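Local coordinates for transcriptional regulatory protein (Chlamydia trachomatis, PDB 3Q7R) that probably acts as a global positive regulator of transcription, binding a cis-acting element in its own promoter and so probably activating its own expression, at residues 11-22 with 35-46. Sequence-based numbering, arbitrary orientation. Where two conformers were deposited one is given.
Sequences GPKHVLLVSEHW and EEYRCTIGQQYK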
ATOM      1  N   GLY A  11      -0.846  12.348  21.881  1.00 39.38           N
ATOM      2  CA  GLY A  11       0.585  12.237  21.684  1.00 36.07           C
ATOM      3  C   GLY A  11       0.849  11.665  20.310  1.00 28.10           C
ATOM      4  O   GLY A  11      -0.063  11.202  19.632  1.00 29.70           O
ATOM      5  N   PRO A  12       2.101  11.737  19.871  1.00 26.05           N
ATOM      6  CA  PRO A  12       2.325  11.329  18.491  1.00 22.90           C
ATOM      7  C   PRO A  12       2.287   9.803  18.344  1.00 23.92           C
ATOM      8  O   PRO A  12       2.505   9.057  19.313  1.00 25.91           O
ATOM      9  CB  PRO A  12       3.719  11.885  18.185  1.00 24.82           C
ATOM     10  CG  PRO A  12       4.394  11.934  19.512  1.00 26.68           C
ATOM     11  CD  PRO A  12       3.321  12.250  20.521  1.00 32.65           C
ATOM     12  N   LYS A  13       1.956   9.373  17.142  1.00 18.90           N
ATOM     13  CA  LYS A  13       2.027   7.963  16.790  1.00 17.28           C
ATOM     14  C   LYS A  13       3.509   7.622  16.622  1.00 24.22           C
ATOM     15  O   LYS A  13       4.282   8.440  16.153  1.00 24.49           O
ATOM     16  CB  LYS A  13       1.316   7.726  15.466  1.00 22.56           C
ATOM     17  CG  LYS A  13      -0.173   8.066  15.483  1.00 29.89           C
ATOM     18  CD  LYS A  13      -1.004   7.084  16.271  1.00 37.51           C
ATOM     19  CE  LYS A  13      -2.531   7.309  16.039  1.00 44.47           C
ATOM     20  NZ  LYS A  13      -2.944   7.336  14.589  1.00 45.80           N
ATOM     21  N   HIS A  14       3.888   6.412  16.980  1.00 19.47           N
ATOM     22  CA  HIS A  14       5.267   5.973  16.868  1.00 18.34           C
ATOM     23  C   HIS A  14       5.435   5.082  15.664  1.00 15.54           C
ATOM     24  O   HIS A  14       4.720   4.080  15.490  1.00 16.18           O
ATOM     25  CB  HIS A  14       5.689   5.136  18.104  1.00 19.94           C
ATOM     26  CG  HIS A  14       7.101   4.625  18.000  1.00 21.30           C
ATOM     27  ND1 HIS A  14       7.560   3.503  18.681  1.00 30.92           N
ATOM     28  CD2 HIS A  14       8.167   5.082  17.290  1.00 19.80           C
ATOM     29  CE1 HIS A  14       8.823   3.290  18.368  1.00 30.94           C
ATOM     30  NE2 HIS A  14       9.220   4.246  17.527  1.00 20.35           N
ATOM     31  N   VAL A  15       6.392   5.458  14.838  1.00 14.14           N
ATOM     32  CA  VAL A  15       6.744   4.677  13.645  1.00 15.94           C
ATOM     33  C   VAL A  15       8.157   4.128  13.811  1.00 13.85           C
ATOM     34  O   VAL A  15       9.075   4.905  14.107  1.00 17.73           O
ATOM     35  CB  VAL A  15       6.730   5.581  12.410  1.00 16.84           C
ATOM     36  CG1 VAL A  15       7.078   4.760  11.181  1.00 20.72           C
ATOM     37  CG2 VAL A  15       5.326   6.268  12.280  1.00 19.32           C
ATOM     38  N   LEU A  16       8.335   2.811  13.661  1.00 13.09           N
ATOM     39  CA  LEU A  16       9.684   2.216  13.734  1.00 15.22           C
ATOM     40  C   LEU A  16      10.079   1.820  12.317  1.00 13.62           C
ATOM     41  O   LEU A  16       9.370   1.058  11.693  1.00 15.02           O
ATOM     42  CB  LEU A  16       9.665   0.969  14.627  1.00 14.05           C
ATOM     43  CG  LEU A  16      10.961   0.112  14.527  1.00 17.44           C
ATOM     44  CD1 LEU A  16      12.191   0.837  15.047  1.00 19.39           C
ATOM     45  CD2 LEU A  16      10.789  -1.282  15.260  1.00 17.65           C
ATOM     46  N   LEU A  17      11.178   2.381  11.789  1.00 12.37           N
ATOM     47  CA  LEU A  17      11.716   2.009  10.490  1.00 13.67           C
ATOM     48  C   LEU A  17      12.791   0.973  10.718  1.00 14.61           C
ATOM     49  O   LEU A  17      13.757   1.243  11.446  1.00 16.78           O
ATOM     50  CB  LEU A  17      12.327   3.230   9.805  1.00 12.34           C
ATOM     51  CG  LEU A  17      13.011   2.964   8.466  1.00 12.78           C
ATOM     52  CD1 LEU A  17      11.964   2.602   7.366  1.00 14.77           C
ATOM     53  CD2 LEU A  17      13.789   4.243   8.020  1.00 18.97           C
ATOM     54  N   VAL A  18      12.628  -0.195  10.094  1.00 10.59           N
ATOM     55  CA  VAL A  18      13.604  -1.261  10.126  1.00 10.78           C
ATOM     56  C   VAL A  18      14.332  -1.213   8.775  1.00 13.53           C
ATOM     57  O   VAL A  18      13.818  -1.695   7.768  1.00 12.60           O
ATOM     58  CB  VAL A  18      12.937  -2.594  10.342  1.00 11.41           C
ATOM     59  CG1 VAL A  18      14.007  -3.724  10.248  1.00 12.10           C
ATOM     60  CG2 VAL A  18      12.240  -2.611  11.756  1.00 15.03           C
ATOM     61  N   SER A  19      15.498  -0.579   8.788  1.00 11.79           N
ATOM     62  CA  SER A  19      16.255  -0.328   7.588  1.00 11.98           C
ATOM     63  C   SER A  19      17.669   0.079   7.950  1.00 13.62           C
ATOM     64  O   SER A  19      17.913   0.665   8.989  1.00 15.27           O
ATOM     65  CB  SER A  19      15.583   0.804   6.817  1.00 14.24           C
ATOM     66  OG  SER A  19      16.225   1.046   5.556  1.00 13.00           O
ATOM     67  N   GLU A  20      18.583  -0.172   7.013  1.00 12.24           N
ATOM     68  CA  GLU A  20      19.945   0.412   7.034  1.00 15.20           C
ATOM     69  C   GLU A  20      20.071   1.696   6.229  1.00 15.19           C
ATOM     70  O   GLU A  20      21.161   2.271   6.160  1.00 18.22           O
ATOM     71  CB  GLU A  20      20.988  -0.594   6.556  1.00 16.01           C
ATOM     72  CG  GLU A  20      21.060  -1.836   7.509  1.00 14.78           C
ATOM     73  CD  GLU A  20      22.195  -2.802   7.173  1.00 16.86           C
ATOM     74  OE1 GLU A  20      22.856  -2.621   6.111  1.00 15.65           O
ATOM     75  OE2 GLU A  20      22.409  -3.759   7.949  1.00 16.18           O
ATOM     76  N   HIS A  21      18.956   2.141   5.620  1.00 13.40           N
ATOM     77  CA  HIS A  21      18.964   3.401   4.880  1.00 14.60           C
ATOM     78  C   HIS A  21      18.833   4.579   5.840  1.00 16.60           C
ATOM     79  O   HIS A  21      17.763   5.182   5.953  1.00 17.16           O
ATOM     80  CB  HIS A  21      17.845   3.371   3.831  1.00 14.10           C
ATOM     81  CG  HIS A  21      18.167   2.478   2.665  1.00 17.45           C
ATOM     82  ND1 HIS A  21      17.691   1.190   2.494  1.00 18.45           N
ATOM     83  CD2 HIS A  21      19.006   2.704   1.621  1.00 20.59           C
ATOM     84  CE1 HIS A  21      18.170   0.690   1.356  1.00 12.88           C
ATOM     85  NE2 HIS A  21      18.981   1.584   0.821  1.00 25.65           N
ATOM     86  N   TRP A  22      19.924   4.871   6.541  1.00 18.53           N
ATOM     87  CA  TRP A  22      19.949   5.950   7.506  1.00 16.66           C
ATOM     88  C   TRP A  22      19.575   7.298   6.857  1.00 16.57           C
ATOM     89  O   TRP A  22      18.914   8.104   7.485  1.00 19.11           O
ATOM     90  CB  TRP A  22      21.334   6.042   8.162  1.00 21.55           C
ATOM     91  CG  TRP A  22      21.640   4.852   9.052  1.00 27.94           C
ATOM     92  CD1 TRP A  22      22.203   3.665   8.665  1.00 35.85           C
ATOM     93  CD2 TRP A  22      21.403   4.734  10.466  1.00 30.52           C
ATOM     94  NE1 TRP A  22      22.333   2.828   9.745  1.00 31.99           N
ATOM     95  CE2 TRP A  22      21.849   3.456  10.863  1.00 27.56           C
ATOM     96  CE3 TRP A  22      20.883   5.591  11.437  1.00 26.27           C
ATOM     97  CZ2 TRP A  22      21.790   3.020  12.178  1.00 33.69           C
ATOM     98  CZ3 TRP A  22      20.815   5.153  12.743  1.00 34.76           C
ATOM     99  CH2 TRP A  22      21.269   3.876  13.105  1.00 37.77           C
ATOM    100  N   GLU A  35       4.829  16.423  16.405  1.00 32.73           N
ATOM    101  CA  GLU A  35       3.665  16.395  17.284  1.00 41.52           C
ATOM    102  C   GLU A  35       2.723  15.246  16.906  1.00 34.61           C
ATOM    103  O   GLU A  35       1.952  14.757  17.738  1.00 35.45           O
ATOM    104  CB  GLU A  35       2.930  17.733  17.235  1.00 49.10           C
ATOM    105  CG  GLU A  35       3.754  18.889  17.772  1.00 57.08           C
ATOM    106  CD  GLU A  35       3.019  20.213  17.744  1.00 65.85           C
ATOM    107  OE1 GLU A  35       1.890  20.279  17.205  1.00 61.80           O
ATOM    108  OE2 GLU A  35       3.593  21.192  18.267  1.00 68.98           O
ATOM    109  N   GLU A  36       2.802  14.808  15.648  1.00 32.03           N
ATOM    110  CA  GLU A  36       1.914  13.765  15.140  1.00 31.45           C
ATOM    111  C   GLU A  36       2.613  12.397  14.963  1.00 27.14           C
ATOM    112  O   GLU A  36       1.962  11.368  15.036  1.00 25.92           O
ATOM    113  CB  GLU A  36       1.335  14.217  13.794  1.00 36.95           C
ATOM    114  CG  GLU A  36       0.457  15.469  13.913  1.00 44.61           C
ATOM    115  CD  GLU A  36       0.018  16.059  12.579  1.00 61.49           C
ATOM    116  OE1 GLU A  36       0.420  15.556  11.514  1.00 62.07           O
ATOM    117  OE2 GLU A  36      -0.743  17.049  12.607  1.00 71.86           O
ATOM    118  N   TYR A  37       3.912  12.423  14.649  1.00 25.29           N
ATOM    119  CA  TYR A  37       4.695  11.187  14.354  1.00 24.17           C
ATOM    120  C   TYR A  37       6.077  11.245  14.978  1.00 29.66           C
ATOM    121  O   TYR A  37       6.807  12.200  14.745  1.00 27.46           O
ATOM    122  CB  TYR A  37       4.896  11.002  12.848  1.00 28.83           C
ATOM    123  CG  TYR A  37       3.629  11.158  12.043  1.00 29.78           C
ATOM    124  CD1 TYR A  37       2.750  10.106  11.888  1.00 27.42           C
ATOM    125  CD2 TYR A  37       3.319  12.379  11.452  1.00 37.24           C
ATOM    126  CE1 TYR A  37       1.553  10.272  11.155  1.00 35.74           C
ATOM    127  CE2 TYR A  37       2.164  12.549  10.720  1.00 41.67           C
ATOM    128  CZ  TYR A  37       1.284  11.497  10.576  1.00 39.31           C
ATOM    129  OH  TYR A  37       0.133  11.694   9.844  1.00 52.20           O
ATOM    130  N   ARG A  38       6.425  10.217  15.750  1.00 20.37           N
ATOM    131  CA  ARG A  38       7.762  10.050  16.358  1.00 17.60           C
ATOM    132  C   ARG A  38       8.374   8.863  15.640  1.00 17.88           C
ATOM    133  O   ARG A  38       7.784   7.789  15.637  1.00 21.38           O
ATOM    134  CB  ARG A  38       7.601   9.717  17.839  1.00 24.46           C
ATOM    135  CG  ARG A  38       8.846   9.501  18.665  1.00 35.91           C
ATOM    136  CD  ARG A  38       8.503   9.458  20.185  1.00 43.95           C
ATOM    137  NE  ARG A  38       7.956  10.751  20.673  1.00 50.97           N
ATOM    138  CZ  ARG A  38       7.599  11.034  21.947  1.00 58.47           C
ATOM    139  NH1 ARG A  38       7.716  10.102  22.911  1.00 58.70           N
ATOM    140  NH2 ARG A  38       7.105  12.251  22.273  1.00 51.27           N
ATOM    141  N   CYS A  39       9.540   9.052  15.053  0.62 18.80           N
ATOM    142  CA  CYS A  39      10.184   8.001  14.279  0.62 16.83           C
ATOM    143  C   CYS A  39      11.447   7.520  14.953  0.62 23.55           C
ATOM    144  O   CYS A  39      12.214   8.325  15.513  0.62 21.12           O
ATOM    145  CB  CYS A  39      10.549   8.520  12.886  0.62 19.96           C
ATOM    146  SG  CYS A  39       9.154   9.137  11.982  0.62 24.37           S
ATOM    147  N   THR A  40      11.689   6.214  14.875  1.00 19.82           N
ATOM    148  CA  THR A  40      12.952   5.661  15.337  1.00 16.81           C
ATOM    149  C   THR A  40      13.355   4.602  14.323  1.00 15.52           C
ATOM    150  O   THR A  40      12.546   4.253  13.456  1.00 15.96           O
ATOM    151  CB  THR A  40      12.815   5.021  16.715  1.00 18.26           C
ATOM    152  OG1 THR A  40      11.887   3.923  16.660  1.00 18.34           O
ATOM    153  CG2 THR A  40      12.338   6.092  17.749  1.00 20.62           C
ATOM    154  N   ILE A  41      14.601   4.140  14.433  1.00 18.12           N
ATOM    155  CA  ILE A  41      15.192   3.243  13.461  1.00 16.66           C
ATOM    156  C   ILE A  41      15.833   2.028  14.126  1.00 17.03           C
ATOM    157  O   ILE A  41      16.409   2.104  15.229  1.00 18.21           O
ATOM    158  CB  ILE A  41      16.197   3.996  12.567  1.00 18.14           C
ATOM    159  CG1 ILE A  41      16.580   3.158  11.322  1.00 17.48           C
ATOM    160  CG2 ILE A  41      17.437   4.428  13.389  1.00 18.99           C
ATOM    161  CD1 ILE A  41      17.577   3.856  10.361  1.00 19.15           C
ATOM    162  N   GLY A  42      15.749   0.871  13.471  1.00 16.04           N
ATOM    163  CA  GLY A  42      16.445  -0.296  13.958  1.00 15.91           C
ATOM    164  C   GLY A  42      16.922  -1.093  12.745  1.00 15.52           C
ATOM    165  O   GLY A  42      16.431  -0.800  11.658  1.00 14.57           O
ATOM    166  N   GLN A  43      17.840  -2.032  12.930  1.00 14.87           N
ATOM    167  CA  GLN A  43      18.392  -2.777  11.805  1.00 12.93           C
ATOM    168  C   GLN A  43      17.964  -4.215  11.730  1.00 14.31           C
ATOM    169  O   GLN A  43      18.520  -4.964  10.954  1.00 14.26           O
ATOM    170  CB  GLN A  43      19.948  -2.664  11.804  1.00 17.01           C
ATOM    171  CG  GLN A  43      20.396  -1.319  11.264  1.00 21.05           C
ATOM    172  CD  GLN A  43      20.134  -0.180  12.194  1.00 21.42           C
ATOM    173  OE1 GLN A  43      20.633  -0.156  13.340  1.00 25.63           O
ATOM    174  NE2 GLN A  43      19.417   0.840  11.684  1.00 22.35           N
ATOM    175  N   GLN A  44      17.023  -4.644  12.582  1.00 14.87           N
ATOM    176  CA  GLN A  44      16.513  -6.005  12.464  1.00 16.19           C
ATOM    177  C   GLN A  44      15.024  -5.989  12.777  1.00 13.69           C
ATOM    178  O   GLN A  44      14.548  -5.126  13.503  1.00 15.47           O
ATOM    179  CB  GLN A  44      17.230  -6.992  13.410  1.00 21.87           C
ATOM    180  CG  GLN A  44      16.894  -6.940  14.910  1.00 35.27           C
ATOM    181  CD  GLN A  44      17.621  -5.838  15.723  1.00 59.25           C
ATOM    182  OE1 GLN A  44      18.685  -5.363  15.327  1.00 55.09           O
ATOM    183  NE2 GLN A  44      17.040  -5.442  16.876  1.00 59.72           N
ATOM    184  N   TYR A  45      14.284  -6.879  12.142  1.00 13.02           N
ATOM    185  CA  TYR A  45      12.818  -6.814  12.310  1.00 12.69           C
ATOM    186  C   TYR A  45      12.423  -7.031  13.785  1.00 14.15           C
ATOM    187  O   TYR A  45      12.900  -7.963  14.452  1.00 15.62           O
ATOM    188  CB  TYR A  45      12.110  -7.876  11.436  1.00 14.13           C
ATOM    189  CG  TYR A  45      10.641  -7.870  11.698  1.00 12.81           C
ATOM    190  CD1 TYR A  45       9.840  -6.860  11.172  1.00 13.78           C
ATOM    191  CD2 TYR A  45      10.049  -8.794  12.556  1.00 12.52           C
ATOM    192  CE1 TYR A  45       8.480  -6.749  11.447  1.00 14.56           C
ATOM    193  CE2 TYR A  45       8.719  -8.686  12.854  1.00 14.71           C
ATOM    194  CZ  TYR A  45       7.912  -7.684  12.288  1.00 13.25           C
ATOM    195  OH  TYR A  45       6.551  -7.577  12.612  1.00 14.97           O
ATOM    196  N   LYS A  46      11.548  -6.160  14.240  1.00 11.08           N
ATOM    197  CA  LYS A  46      10.892  -6.323  15.554  1.00 10.86           C
ATOM    198  C   LYS A  46       9.687  -5.415  15.576  1.00 12.27           C
ATOM    199  O   LYS A  46       9.406  -4.670  14.615  1.00 13.27           O
ATOM    200  CB  LYS A  46      11.867  -5.962  16.669  1.00 14.63           C
ATOM    201  CG  LYS A  46      12.248  -4.490  16.570  1.00 13.71           C
ATOM    202  CD  LYS A  46      13.272  -3.957  17.650  1.00 24.08           C
ATOM    203  CE  LYS A  46      12.907  -4.171  19.018  1.00 33.76           C
ATOM    204  NZ  LYS A  46      13.857  -3.373  19.907  1.00 25.44           N
TER
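Lys13 N donates to Glu36 O (2.9 Å) from well above the carbonyl plane, starting the parallel pairing of strands 13-18 and 37-42. Amides and carbonyls then alternate: Arg38 N to Lys13 O, Val15 N to Arg38 O, Thr40 N to Val15 O, Leu17 N to Thr40 O, Gly42 N to Leu17 O, and lastly Ser19 N to Gly42 O. His14 N instead bonds Asp52 OD2, and the backbones of Leu16 and Val18 pair with strand 51-57 on the other side.

Side chains add two bonds. The His14 ring, swung away from its own N (chi1 178°), reaches across to Thr40, where NE2 and OG1 lie 2.8 Å apart in the ring plane and either may donate; ND1 bonds Ser50. Gln43 folds back at chi2 (72°), and its NE2 gives a straight bond to Ser19 O (3.1 Å, 170°). The same NE2 lies against Trp22 CZ2, while Ile41 CD1 makes a CH-pi contact 4.0 Å from the six-membered centroid. Ser19 OG accepts from His21 N in an ST turn and also bonds Glu57.

Seven backbone bonds, with side-chain bonds at His14 NE2 and Ser19 O, thus fix the outermost strand of this CheY-like parallel sheet, second in its beta-alpha-beta unit, to strand 13-18.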